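2-dehydropantoate 2-reductase (Enterococcus faecium, PDB 3WFI) acts as a D-mandelate dehydrogenase of the ketopantoate reductase family, an oxidoreductase that binds NAD(+) through a Rossmann-fold domain. Local coordinates at residues L27-W32 and Q88-L93; D72-F77 and S92-D97; G108-I113 and V117-I122; V147-L152 and K162-L167. All blocks are in the same frame, centred on the assembly; numbering follows the deposited sequence.

Interaction 1: L27-W32 and Q88-L93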
loop_
_atom_site.group_PDB
_atom_site.type_symbol
_atom_site.label_atom_id
_atom_site.label_comp_id
_atom_site.label_asym_id
_atom_site.label_seq_id
_atom_site.Cartn_x
_atom_site.Cartn_y
_atom_site.Cartn_z
ATOM N N LEU B 27 11.223 -30.769 30.518
ATOM C CA LEU B 27 10.325 -31.429 29.581
ATOM C C LEU B 27 10.472 -30.767 28.214
ATOM O O LEU B 27 10.290 -29.549 28.076
ATOM C CB LEU B 27 8.870 -31.315 30.061
ATOM C CG LEU B 27 7.791 -31.857 29.117
ATOM C CD1 LEU B 27 7.857 -33.376 29.009
ATOM C CD2 LEU B 27 6.408 -31.400 29.569
ATOM N N LEU B 28 10.813 -31.572 27.211
ATOM C CA LEU B 28 10.857 -31.106 25.836
ATOM C C LEU B 28 9.469 -31.263 25.219
ATOM O O LEU B 28 8.772 -32.238 25.468
ATOM C CB LEU B 28 11.873 -31.895 25.019
ATOM C CG LEU B 28 13.328 -31.870 25.522
ATOM C CD1 LEU B 28 14.202 -32.688 24.596
ATOM C CD2 LEU B 28 13.883 -30.454 25.648
ATOM N N ILE B 29 9.067 -30.275 24.433
ATOM C CA ILE B 29 7.786 -30.311 23.731
ATOM C C ILE B 29 8.036 -29.937 22.277
ATOM O O ILE B 29 8.649 -28.912 21.989
ATOM C CB ILE B 29 6.762 -29.335 24.348
ATOM C CG1 ILE B 29 6.627 -29.581 25.844
ATOM C CG2 ILE B 29 5.393 -29.500 23.683
ATOM C CD1 ILE B 29 5.934 -28.462 26.596
ATOM N N ASP B 30 7.575 -30.787 21.364
ATOM C CA ASP B 30 7.839 -30.591 19.939
ATOM C C ASP B 30 6.729 -31.183 19.069
ATOM O O ASP B 30 6.022 -32.110 19.484
ATOM C CB ASP B 30 9.170 -31.223 19.571
ATOM C CG ASP B 30 9.753 -30.640 18.303
ATOM O OD1 ASP B 30 10.409 -29.583 18.382
ATOM O OD2 ASP B 30 9.560 -31.249 17.230
ATOM N N GLY B 31 6.586 -30.645 17.861
ATOM C CA GLY B 31 5.571 -31.100 16.919
ATOM C C GLY B 31 6.054 -32.105 15.897
ATOM O O GLY B 31 5.240 -32.676 15.171
ATOM N N TRP B 32 7.363 -32.328 15.825
ATOM C CA TRP B 32 7.931 -33.251 14.846
ATOM C C TRP B 32 7.915 -34.681 15.408
ATOM O O TRP B 32 8.759 -35.050 16.223
ATOM C CB TRP B 32 9.348 -32.801 14.442
ATOM C CG TRP B 32 10.027 -33.670 13.424
ATOM C CD1 TRP B 32 9.430 -34.551 12.563
ATOM C CD2 TRP B 32 11.439 -33.725 13.139
ATOM N NE1 TRP B 32 10.383 -35.166 11.783
ATOM C CE2 TRP B 32 11.621 -34.680 12.115
ATOM C CE3 TRP B 32 12.568 -33.070 13.661
ATOM C CZ2 TRP B 32 12.885 -34.991 11.595
ATOM C CZ3 TRP B 32 13.823 -33.389 13.149
ATOM C CH2 TRP B 32 13.968 -34.336 12.121
ATOM N N GLN B 88 -1.722 -22.814 23.183
ATOM C CA GLN B 88 -3.016 -23.472 23.329
ATOM C C GLN B 88 -2.820 -24.933 23.701
ATOM O O GLN B 88 -3.459 -25.432 24.611
ATOM C CB GLN B 88 -3.848 -23.379 22.029
ATOM C CG GLN B 88 -4.536 -22.031 21.819
ATOM C CD GLN B 88 -5.136 -21.861 20.418
ATOM O OE1 GLN B 88 -5.022 -22.740 19.559
ATOM N NE2 GLN B 88 -5.758 -20.710 20.181
ATOM N N ASP B 89 -1.928 -25.607 22.984
ATOM C CA ASP B 89 -1.638 -27.015 23.248
ATOM C C ASP B 89 -1.001 -27.297 24.610
ATOM O O ASP B 89 -1.235 -28.356 25.175
ATOM C CB ASP B 89 -0.727 -27.585 22.160
ATOM C CG ASP B 89 -1.464 -27.850 20.860
ATOM O OD1 ASP B 89 -2.706 -27.913 20.880
ATOM O OD2 ASP B 89 -0.793 -27.991 19.822
ATOM N N ILE B 90 -0.177 -26.393 25.125
ATOM C CA ILE B 90 0.561 -26.674 26.363
ATOM C C ILE B 90 -0.013 -25.990 27.601
ATOM O O ILE B 90 0.597 -26.069 28.676
ATOM C CB ILE B 90 2.064 -26.330 26.232
ATOM C CG1 ILE B 90 2.302 -24.814 26.198
ATOM C CG2 ILE B 90 2.656 -27.008 25.006
ATOM C CD1 ILE B 90 3.765 -24.419 26.166
ATOM N N GLN B 91 -1.169 -25.325 27.468
ATOM C CA GLN B 91 -1.669 -24.446 28.534
ATOM C C GLN B 91 -1.973 -25.151 29.844
ATOM O O GLN B 91 -1.986 -24.509 30.890
ATOM C CB GLN B 91 -2.911 -23.657 28.081
ATOM C CG GLN B 91 -4.110 -24.518 27.726
ATOM C CD GLN B 91 -5.213 -23.712 27.078
ATOM O OE1 GLN B 91 -5.562 -23.929 25.911
ATOM N NE2 GLN B 91 -5.750 -22.765 27.819
ATOM N N SER B 92 -2.196 -26.465 29.803
ATOM C CA SER B 92 -2.399 -27.240 31.032
ATOM C C SER B 92 -1.159 -27.296 31.958
ATOM O O SER B 92 -1.275 -27.659 33.119
ATOM C CB SER B 92 -2.859 -28.669 30.701
ATOM O OG SER B 92 -1.794 -29.439 30.158
ATOM N N LEU B 93 0.017 -26.933 31.454
ATOM C CA LEU B 93 1.243 -26.940 32.259
ATOM C C LEU B 93 1.452 -25.632 33.003
ATOM O O LEU B 93 2.391 -25.510 33.786
ATOM C CB LEU B 93 2.470 -27.188 31.386
ATOM C CG LEU B 93 2.316 -28.438 30.500
ATOM C CD1 LEU B 93 3.566 -28.705 29.677
ATOM C CD2 LEU B 93 1.933 -29.662 31.315
#
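Ile-29 and Leu-93 reach toward each other and meet tip to tip, CD1 of Ile-29 lying 3.9 Å from CD1 of Leu-93. That leucine methyl also takes the other inward-facing side chain of the strand: CD2 of Leu-27 comes to 3.9 Å from CD1 of Leu-93, but here the two leucines cross at about a right angle; a single methyl of Leu-93 serves both partners. Ile-90, one turn earlier in the chain, approaches Ile-29 obliquely and with its branch, not its tip. Its CG2 is 3.9 Å from CD1 of Ile-29 and equally far from CG2 of the same residue, and thus sits against both methyls of Ile-29. The first torsion of Ile-90 explains this choice: with chi1 at 72°, CG1 lies between the backbone N and the carbonyl carbon, and CG2, anti to the carbonyl carbon, is the methyl that Ile-29 meets. The last part of helix 80-90 and the 3-10 turn that follows are thereby seated on one face of strand 25-30, where Val-60 of strand 59-61 and Ala-4 and Ala-6 of strand 2-6 extend the apolar surface. At the far end of the strand Asp-30, an NAD(+)-binding residue, accepts a hydrogen bond from the backbone N of Trp-32 at OD2 (2.8 Å) in an Asx turn, while its OD1 accepts one from the backbone N of Ala-8. No hydrogen bond joins the two segments. Across them the contact consists of methyl contacts between buried residues, so it rests on shape fit and the exclusion of water, without directional bonds.

Interaction 2: D72-F77 and S92-D97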
loop_
_atom_site.group_PDB
_atom_site.type_symbol
_atom_site.label_atom_id
_atom_site.label_comp_id
_atom_site.label_asym_id
_atom_site.label_seq_id
_atom_site.Cartn_x
_atom_site.Cartn_y
_atom_site.Cartn_z
ATOM N N ASP B 72 7.427 -24.457 36.272
ATOM C CA ASP B 72 7.775 -23.144 36.808
ATOM C C ASP B 72 8.167 -22.187 35.684
ATOM O O ASP B 72 7.999 -20.975 35.796
ATOM C CB ASP B 72 8.964 -23.260 37.785
ATOM C CG ASP B 72 8.711 -24.247 38.914
ATOM O OD1 ASP B 72 7.666 -24.125 39.596
ATOM O OD2 ASP B 72 9.556 -25.135 39.119
ATOM N N LEU B 73 8.699 -22.736 34.601
ATOM C CA LEU B 73 9.220 -21.912 33.524
ATOM C C LEU B 73 8.997 -22.572 32.180
ATOM O O LEU B 73 9.250 -23.765 32.015
ATOM C CB LEU B 73 10.711 -21.665 33.736
ATOM C CG LEU B 73 11.494 -20.951 32.623
ATOM C CD1 LEU B 73 11.089 -19.491 32.496
ATOM C CD2 LEU B 73 12.982 -21.059 32.920
ATOM N N ILE B 74 8.516 -21.780 31.228
ATOM C CA ILE B 74 8.437 -22.186 29.831
ATOM C C ILE B 74 9.415 -21.318 29.042
ATOM O O ILE B 74 9.344 -20.081 29.085
ATOM C CB ILE B 74 7.011 -22.012 29.279
ATOM C CG1 ILE B 74 6.008 -22.820 30.095
ATOM C CG2 ILE B 74 6.937 -22.407 27.805
ATOM C CD1 ILE B 74 4.565 -22.521 29.745
ATOM N N ILE B 75 10.319 -21.958 28.313
ATOM C CA ILE B 75 11.197 -21.253 27.373
ATOM C C ILE B 75 10.715 -21.553 25.956
ATOM O O ILE B 75 10.656 -22.709 25.537
ATOM C CB ILE B 75 12.679 -21.659 27.529
ATOM C CG1 ILE B 75 13.077 -21.645 29.005
ATOM C CG2 ILE B 75 13.577 -20.721 26.725
ATOM C CD1 ILE B 75 14.518 -22.042 29.264
ATOM N N LEU B 76 10.355 -20.491 25.229
ATOM C CA LEU B 76 9.712 -20.610 23.928
ATOM C C LEU B 76 10.731 -20.537 22.800
ATOM O O LEU B 76 11.472 -19.553 22.703
ATOM C CB LEU B 76 8.699 -19.471 23.735
ATOM C CG LEU B 76 7.470 -19.442 24.656
ATOM C CD1 LEU B 76 6.778 -18.096 24.524
ATOM C CD2 LEU B 76 6.506 -20.558 24.323
ATOM N N PHE B 77 10.738 -21.573 21.962
ATOM C CA PHE B 77 11.533 -21.620 20.730
ATOM C C PHE B 77 10.607 -21.992 19.566
ATOM O O PHE B 77 10.873 -22.951 18.843
ATOM C CB PHE B 77 12.630 -22.690 20.816
ATOM C CG PHE B 77 13.665 -22.418 21.863
ATOM C CD1 PHE B 77 14.724 -21.573 21.590
ATOM C CD2 PHE B 77 13.564 -22.980 23.128
ATOM C CE1 PHE B 77 15.674 -21.294 22.557
ATOM C CE2 PHE B 77 14.519 -22.707 24.102
ATOM C CZ PHE B 77 15.573 -21.866 23.809
ATOM N N SER B 92 -2.196 -26.465 29.803
ATOM C CA SER B 92 -2.399 -27.240 31.032
ATOM C C SER B 92 -1.159 -27.296 31.958
ATOM O O SER B 92 -1.275 -27.659 33.119
ATOM C CB SER B 92 -2.859 -28.669 30.701
ATOM O OG SER B 92 -1.794 -29.439 30.158
ATOM N N LEU B 93 0.017 -26.933 31.454
ATOM C CA LEU B 93 1.243 -26.940 32.259
ATOM C C LEU B 93 1.452 -25.632 33.003
ATOM O O LEU B 93 2.391 -25.510 33.786
ATOM C CB LEU B 93 2.470 -27.188 31.386
ATOM C CG LEU B 93 2.316 -28.438 30.500
ATOM C CD1 LEU B 93 3.566 -28.705 29.677
ATOM C CD2 LEU B 93 1.933 -29.662 31.315
ATOM N N ILE B 94 0.602 -24.653 32.714
ATOM C CA ILE B 94 0.738 -23.323 33.271
ATOM C C ILE B 94 0.015 -23.236 34.618
ATOM O O ILE B 94 -1.191 -23.424 34.701
ATOM C CB ILE B 94 0.170 -22.259 32.307
ATOM C CG1 ILE B 94 0.923 -22.314 30.971
ATOM C CG2 ILE B 94 0.247 -20.863 32.919
ATOM C CD1 ILE B 94 0.366 -21.397 29.903
ATOM N N LYS B 95 0.779 -22.962 35.671
ATOM C CA LYS B 95 0.209 -22.642 36.973
ATOM C C LYS B 95 0.277 -21.135 37.174
ATOM O O LYS B 95 0.775 -20.408 36.309
ATOM C CB LYS B 95 0.891 -23.424 38.099
ATOM C CG LYS B 95 2.404 -23.405 38.113
ATOM C CD LYS B 95 2.963 -24.300 39.194
ATOM C CE LYS B 95 4.462 -24.110 39.333
ATOM N NZ LYS B 95 5.079 -25.190 40.154
ATOM N N LYS B 96 -0.249 -20.662 38.300
ATOM C CA LYS B 96 -0.410 -19.233 38.531
ATOM C C LYS B 96 0.914 -18.476 38.403
ATOM O O LYS B 96 0.948 -17.394 37.833
ATOM C CB LYS B 96 -1.038 -18.997 39.913
ATOM C CG LYS B 96 -1.448 -17.557 40.175
ATOM C CD LYS B 96 -2.329 -17.421 41.415
ATOM C CE LYS B 96 -1.643 -17.926 42.684
ATOM N NZ LYS B 96 -0.329 -17.261 42.944
ATOM N N ASP B 97 1.989 -19.058 38.926
ATOM C CA ASP B 97 3.299 -18.407 38.977
ATOM C C ASP B 97 4.266 -18.812 37.855
ATOM O O ASP B 97 5.454 -18.503 37.928
ATOM C CB ASP B 97 3.963 -18.719 40.326
ATOM C CG ASP B 97 3.224 -18.087 41.494
ATOM O OD1 ASP B 97 2.379 -17.199 41.243
ATOM O OD2 ASP B 97 3.497 -18.469 42.653
#
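Lys-95 reaches Asp-72 with a chain that is extended beyond CG, after a first torsion (chi1 49°) that sets CG between the backbone N and the carbonyl carbon. Asp-72 meets it by turning its carboxylate back: its CB leaves the backbone away from the other segment, yet with chi1 at -56° the carboxylate end comes nearer. The result is a salt bridge of 2.9 Å from NZ of Lys-95 to OD1 of Asp-72. The ammonium group approaches OD1 from the syn side, 33° out of the carboxylate plane, and CE of Lys-95 follows close behind. The other oxygen, OD2, accepts a hydrogen bond from the backbone N of Lys-2, so the carboxylate is gripped at both oxygens and its rotation is restrained. Two residues on from Asp-72 the contact turns apolar. CD1 of Ile-74 touches CG1 of Ile-94 at 3.8 Å, a methyl end set against the middle of the partner, and the two side chains cross at about a right angle. Ile-74 lies in strand 71-76, with Asp-72 near its beginning, whereas Ile-94 and Lys-95 lie on the short run that leads from helix 80-90 into strand 98-102. Strands 71-76 and 98-102 are parallel neighbours in the large sheet, and the contact therefore ties the start of one strand to the return path into the next, across a beta-alpha-beta crossover of the Rossmann fold.

Interaction 3: G108-I113 and V117-I122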
loop_
_atom_site.group_PDB
_atom_site.type_symbol
_atom_site.label_atom_id
_atom_site.label_comp_id
_atom_site.label_asym_id
_atom_site.label_seq_id
_atom_site.Cartn_x
_atom_site.Cartn_y
_atom_site.Cartn_z
ATOM N N GLY B 108 5.377 -8.112 19.426
ATOM C CA GLY B 108 3.971 -8.446 19.593
ATOM C C GLY B 108 3.678 -9.853 20.092
ATOM O O GLY B 108 2.517 -10.183 20.316
ATOM N N HIS B 109 4.711 -10.675 20.302
ATOM C CA HIS B 109 4.496 -12.026 20.825
ATOM C C HIS B 109 3.895 -11.988 22.214
ATOM O O HIS B 109 3.068 -12.820 22.550
ATOM C CB HIS B 109 5.783 -12.835 20.870
ATOM C CG HIS B 109 6.412 -13.032 19.535
ATOM N ND1 HIS B 109 7.771 -13.136 19.370
ATOM C CD2 HIS B 109 5.873 -13.117 18.294
ATOM C CE1 HIS B 109 8.045 -13.302 18.086
ATOM N NE2 HIS B 109 6.911 -13.293 17.413
ATOM N N GLU B 110 4.308 -11.001 23.009
ATOM C CA GLU B 110 3.787 -10.795 24.358
ATOM C C GLU B 110 2.257 -10.713 24.399
ATOM O O GLU B 110 1.640 -11.143 25.372
ATOM C CB GLU B 110 4.453 -9.573 25.044
ATOM C CG GLU B 110 4.091 -8.159 24.550
ATOM C CD GLU B 110 4.764 -7.757 23.250
ATOM O OE1 GLU B 110 5.500 -8.566 22.667
ATOM O OE2 GLU B 110 4.547 -6.616 22.784
ATOM N N ASP B 111 1.637 -10.179 23.344
ATOM C CA ASP B 111 0.170 -10.069 23.333
ATOM C C ASP B 111 -0.499 -11.445 23.201
ATOM O O ASP B 111 -1.538 -11.684 23.784
ATOM C CB ASP B 111 -0.293 -9.114 22.233
ATOM C CG ASP B 111 0.313 -7.719 22.391
ATOM O OD1 ASP B 111 0.694 -7.344 23.527
ATOM O OD2 ASP B 111 0.454 -7.014 21.379
ATOM N N ILE B 112 0.099 -12.344 22.431
ATOM C CA ILE B 112 -0.360 -13.742 22.384
ATOM C C ILE B 112 -0.093 -14.414 23.737
ATOM O O ILE B 112 -0.997 -14.986 24.341
ATOM C CB ILE B 112 0.349 -14.517 21.255
ATOM C CG1 ILE B 112 -0.039 -13.940 19.886
ATOM C CG2 ILE B 112 -0.007 -15.987 21.304
ATOM C CD1 ILE B 112 0.927 -14.277 18.765
ATOM N N ILE B 113 1.137 -14.292 24.233
ATOM C CA ILE B 113 1.536 -14.931 25.494
ATOM C C ILE B 113 0.660 -14.448 26.668
ATOM O O ILE B 113 0.245 -15.250 27.521
ATOM C CB ILE B 113 3.033 -14.692 25.798
ATOM C CG1 ILE B 113 3.911 -15.289 24.681
ATOM C CG2 ILE B 113 3.414 -15.313 27.136
ATOM C CD1 ILE B 113 5.330 -14.791 24.665
ATOM N N VAL B 117 -0.519 -16.167 30.384
ATOM C CA VAL B 117 0.106 -15.765 31.637
ATOM C C VAL B 117 0.082 -14.243 31.737
ATOM O O VAL B 117 0.158 -13.557 30.715
ATOM C CB VAL B 117 1.560 -16.298 31.790
ATOM C CG1 VAL B 117 1.629 -17.806 31.544
ATOM C CG2 VAL B 117 2.516 -15.572 30.865
ATOM N N PRO B 118 -0.027 -13.703 32.965
ATOM C CA PRO B 118 0.019 -12.242 33.101
ATOM C C PRO B 118 1.365 -11.649 32.671
ATOM O O PRO B 118 2.391 -12.322 32.729
ATOM C CB PRO B 118 -0.203 -12.016 34.593
ATOM C CG PRO B 118 0.184 -13.297 35.243
ATOM C CD PRO B 118 -0.181 -14.371 34.265
ATOM N N MET B 119 1.326 -10.392 32.253
ATOM C CA MET B 119 2.484 -9.658 31.788
ATOM C C MET B 119 3.646 -9.691 32.783
ATOM O O MET B 119 4.806 -9.787 32.379
ATOM C CB MET B 119 2.072 -8.201 31.505
ATOM C CG MET B 119 3.045 -7.413 30.648
ATOM S SD MET B 119 3.378 -8.177 29.052
ATOM C CE MET B 119 1.778 -8.174 28.240
ATOM N N GLU B 120 3.329 -9.638 34.078
ATOM C CA GLU B 120 4.338 -9.654 35.143
ATOM C C GLU B 120 5.213 -10.917 35.115
ATOM O O GLU B 120 6.329 -10.920 35.638
ATOM C CB GLU B 120 3.707 -9.422 36.538
ATOM C CG GLU B 120 3.278 -10.675 37.297
ATOM C CD GLU B 120 2.633 -10.411 38.661
ATOM O OE1 GLU B 120 1.482 -9.928 38.700
ATOM O OE2 GLU B 120 3.253 -10.728 39.698
ATOM N N ASN B 121 4.711 -11.977 34.491
ATOM C CA ASN B 121 5.446 -13.241 34.408
ATOM C C ASN B 121 6.083 -13.503 33.039
ATOM O O ASN B 121 6.542 -14.624 32.774
ATOM C CB ASN B 121 4.515 -14.408 34.755
ATOM C CG ASN B 121 4.166 -14.483 36.241
ATOM O OD1 ASN B 121 3.175 -15.119 36.625
ATOM N ND2 ASN B 121 4.992 -13.885 37.084
ATOM N N ILE B 122 6.122 -12.482 32.183
ATOM C CA ILE B 122 6.680 -12.645 30.828
ATOM C C ILE B 122 8.040 -11.964 30.729
ATOM O O ILE B 122 8.225 -10.822 31.192
ATOM C CB ILE B 122 5.742 -12.108 29.727
ATOM C CG1 ILE B 122 4.377 -12.786 29.816
ATOM C CG2 ILE B 122 6.335 -12.371 28.344
ATOM C CD1 ILE B 122 3.338 -12.239 28.858
#
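The loop that returns the chain from helix 109-113 to strand 122-127 of the Rossmann-type domain is folded back on the helix, with Ile-113 at the centre. Its carbonyl O accepts a hydrogen bond from the backbone N of Val-117 at 3.1 Å, a nearly straight bond (N-H...O 159°) in the carbonyl plane, which spans four residues as a helical bond does and holds the start of the loop. Beside it, CG2 of Ile-113 packs on CG2 of Val-117 at 3.8 Å. The same methyl lies closer still to Ile-122, 3.5 Å from its CD1, the two isoleucines crossing obliquely; one methyl of Ile-113 thus meets both Val-117 and Ile-122, which come to it from neighbouring directions. Between these two in the chain, Met-119 is bent at chi2 and chi3 and brings CE to 4.1 Å from the carbonyl O of Glu-110. The acidic end of Glu-110 leads away instead, to a salt bridge with Lys-284 that Asp-111 shares. Among the surrounding elements, Ile-112 and His-109 rest on helix 80-90, Ile-113 and Val-117 face Val-100 of strand 98-102, and Ile-122 opens strand 122-127 alongside strand 147-151.

Interaction 4: V147-L152 and K162-L167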
loop_
_atom_site.group_PDB
_atom_site.type_symbol
_atom_site.label_atom_id
_atom_site.label_comp_id
_atom_site.label_asym_id
_atom_site.label_seq_id
_atom_site.Cartn_x
_atom_site.Cartn_y
_atom_site.Cartn_z
ATOM N N VAL B 147 23.141 -15.311 26.572
ATOM C CA VAL B 147 21.734 -14.954 26.576
ATOM C C VAL B 147 21.580 -13.613 27.271
ATOM O O VAL B 147 22.211 -13.358 28.302
ATOM C CB VAL B 147 20.873 -16.016 27.315
ATOM C CG1 VAL B 147 19.410 -15.600 27.348
ATOM C CG2 VAL B 147 21.034 -17.389 26.666
ATOM N N GLU B 148 20.734 -12.762 26.706
ATOM C CA GLU B 148 20.360 -11.500 27.324
ATOM C C GLU B 148 18.846 -11.477 27.415
ATOM O O GLU B 148 18.167 -11.866 26.462
ATOM C CB GLU B 148 20.849 -10.294 26.516
ATOM C CG GLU B 148 22.370 -10.230 26.391
ATOM C CD GLU B 148 22.858 -8.935 25.768
ATOM O OE1 GLU B 148 22.045 -8.218 25.152
ATOM O OE2 GLU B 148 24.066 -8.643 25.897
ATOM N N LEU B 149 18.322 -11.039 28.559
ATOM C CA LEU B 149 16.874 -11.092 28.792
ATOM C C LEU B 149 16.375 -9.955 29.659
ATOM O O LEU B 149 17.139 -9.355 30.421
ATOM C CB LEU B 149 16.467 -12.456 29.388
ATOM C CG LEU B 149 16.956 -12.837 30.795
ATOM C CD1 LEU B 149 16.080 -12.219 31.881
ATOM C CD2 LEU B 149 16.985 -14.348 30.968
ATOM N N GLN B 150 15.083 -9.668 29.521
ATOM C CA GLN B 150 14.451 -8.552 30.195
ATOM C C GLN B 150 13.033 -8.891 30.642
ATOM O O GLN B 150 12.308 -9.595 29.948
ATOM C CB GLN B 150 14.391 -7.351 29.252
ATOM C CG GLN B 150 13.928 -6.072 29.934
ATOM C CD GLN B 150 14.068 -4.845 29.061
ATOM O OE1 GLN B 150 14.365 -4.941 27.867
ATOM N NE2 GLN B 150 13.888 -3.669 29.670
ATOM N N ASN B 151 12.650 -8.364 31.797
ATOM C CA ASN B 151 11.269 -8.425 32.256
ATOM C C ASN B 151 10.371 -7.508 31.423
ATOM O O ASN B 151 10.745 -6.392 31.093
ATOM C CB ASN B 151 11.158 -8.049 33.744
ATOM C CG ASN B 151 11.642 -6.637 34.034
ATOM O OD1 ASN B 151 12.822 -6.335 33.874
ATOM N ND2 ASN B 151 10.734 -5.767 34.451
ATOM N N LEU B 152 9.183 -7.984 31.091
ATOM C CA LEU B 152 8.121 -7.099 30.597
ATOM C C LEU B 152 7.262 -6.447 31.671
ATOM O O LEU B 152 6.691 -5.388 31.425
ATOM C CB LEU B 152 7.212 -7.841 29.643
ATOM C CG LEU B 152 7.921 -8.226 28.363
ATOM C CD1 LEU B 152 6.940 -8.957 27.474
ATOM C CD2 LEU B 152 8.457 -6.999 27.657
ATOM N N LYS B 162 17.372 -12.969 38.675
ATOM C CA LYS B 162 17.404 -14.342 39.201
ATOM C C LYS B 162 17.236 -15.385 38.107
ATOM O O LYS B 162 17.914 -16.415 38.106
ATOM C CB LYS B 162 16.316 -14.534 40.261
ATOM C CG LYS B 162 16.597 -13.764 41.534
ATOM C CD LYS B 162 15.553 -14.116 42.587
ATOM C CE LYS B 162 15.401 -13.014 43.620
ATOM N NZ LYS B 162 14.216 -13.275 44.473
ATOM N N LEU B 163 16.315 -15.133 37.183
ATOM C CA LEU B 163 16.135 -16.006 36.042
ATOM C C LEU B 163 17.453 -16.117 35.256
ATOM O O LEU B 163 17.877 -17.220 34.897
ATOM C CB LEU B 163 15.008 -15.487 35.151
ATOM C CG LEU B 163 14.685 -16.265 33.883
ATOM C CD1 LEU B 163 14.491 -17.737 34.213
ATOM C CD2 LEU B 163 13.456 -15.695 33.184
ATOM N N ALA B 164 18.102 -14.976 35.030
ATOM C CA ALA B 164 19.385 -14.960 34.335
ATOM C C ALA B 164 20.412 -15.790 35.105
ATOM O O ALA B 164 21.105 -16.611 34.508
ATOM C CB ALA B 164 19.878 -13.539 34.130
ATOM N N ASP B 165 20.465 -15.601 36.430
ATOM C CA ASP B 165 21.390 -16.355 37.291
ATOM C C ASP B 165 21.142 -17.849 37.185
ATOM O O ASP B 165 22.084 -18.623 37.022
ATOM C CB ASP B 165 21.284 -15.916 38.753
ATOM C CG ASP B 165 21.856 -14.527 38.995
ATOM O OD1 ASP B 165 22.649 -14.044 38.164
ATOM O OD2 ASP B 165 21.506 -13.906 40.026
ATOM N N LYS B 166 19.871 -18.240 37.226
ATOM C CA LYS B 166 19.489 -19.644 37.143
ATOM C C LYS B 166 19.924 -20.261 35.823
ATOM O O LYS B 166 20.454 -21.363 35.817
ATOM C CB LYS B 166 17.980 -19.835 37.403
ATOM C CG LYS B 166 17.640 -19.704 38.886
ATOM C CD LYS B 166 16.165 -19.939 39.206
ATOM C CE LYS B 166 15.364 -18.646 39.227
ATOM N NZ LYS B 166 14.042 -18.802 39.898
ATOM N N LEU B 167 19.727 -19.553 34.717
ATOM C CA LEU B 167 20.176 -20.054 33.420
ATOM C C LEU B 167 21.700 -20.118 33.378
ATOM O O LEU B 167 22.261 -21.049 32.812
ATOM C CB LEU B 167 19.668 -19.193 32.262
ATOM C CG LEU B 167 18.267 -19.317 31.642
ATOM C CD1 LEU B 167 17.365 -20.308 32.351
ATOM C CD2 LEU B 167 17.583 -17.967 31.466
#
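Strand 147-151 and the 162-167 part of helix 157-168 run nearly antiparallel, their directions 154° apart and their axes 9.2 Å distant, with Leu-149 and Ala-164 the closest pair of CA atoms. Leu-149 carries the contact from the strand side, and it does so almost wholly through one methyl, CD2. Its CB points toward the helix, and a chi1 of 66°, which places CG between the backbone N and the carbonyl carbon, turns the branched end into the surface formed by Leu-163, Ala-164 and Leu-167. The tightest of the three approaches is to Leu-167, where CD2 of Leu-149 and CD2 of Leu-167 are 3.7 Å apart. On the preceding turn, CG of Leu-163 lies 4.2 Å from CD2 of Leu-149, so that the methyl meets the branch point and not the tip. Both leucines of the helix cross Leu-149 obliquely. Between them the small side chain of Ala-164 lets the strand residue come near the helix backbone: CD2 of Leu-149 is 4.2 Å from CA of Ala-164. No hydrogen bond crosses, and all four residues are buried, as befits a helix laid on a sheet by apolar packing. The two elements belong to the beta-alpha-beta unit formed by strand 147-151, helix 157-168 and strand 174-176. Strand 174-176 lies parallel beside strand 147-151 at the edge of the large sheet and offers Ala-174 to Leu-167, while on the other flank the antiparallel strand 122-127 supplies Tyr-123 to pack against Leu-163.

From the N terminus, interaction 1 opens on strand 25-30 and closes on the end of helix 80-90. Interaction 2 opens within that span, on strand 71-76, and closes just past it, so the two loops cross and share Ser-92 and Leu-93; Ile-90 also packs on Ile-74. Interactions 3 and 4 follow in series as short local closures. Interactions 1, 2 and 4 reach the same large sheet, while interaction 3 joins helix 109-113 to the loop entering strand 122-127. Leu-76 and Ile-94 of interaction 2 touch Ile-113 and Val-117 of interaction 3, whose Ile-122 probably hydrogen-bonds Leu-152 of interaction 4. Leu-73 meets Leu-163, linking interactions 2 and 4 as well.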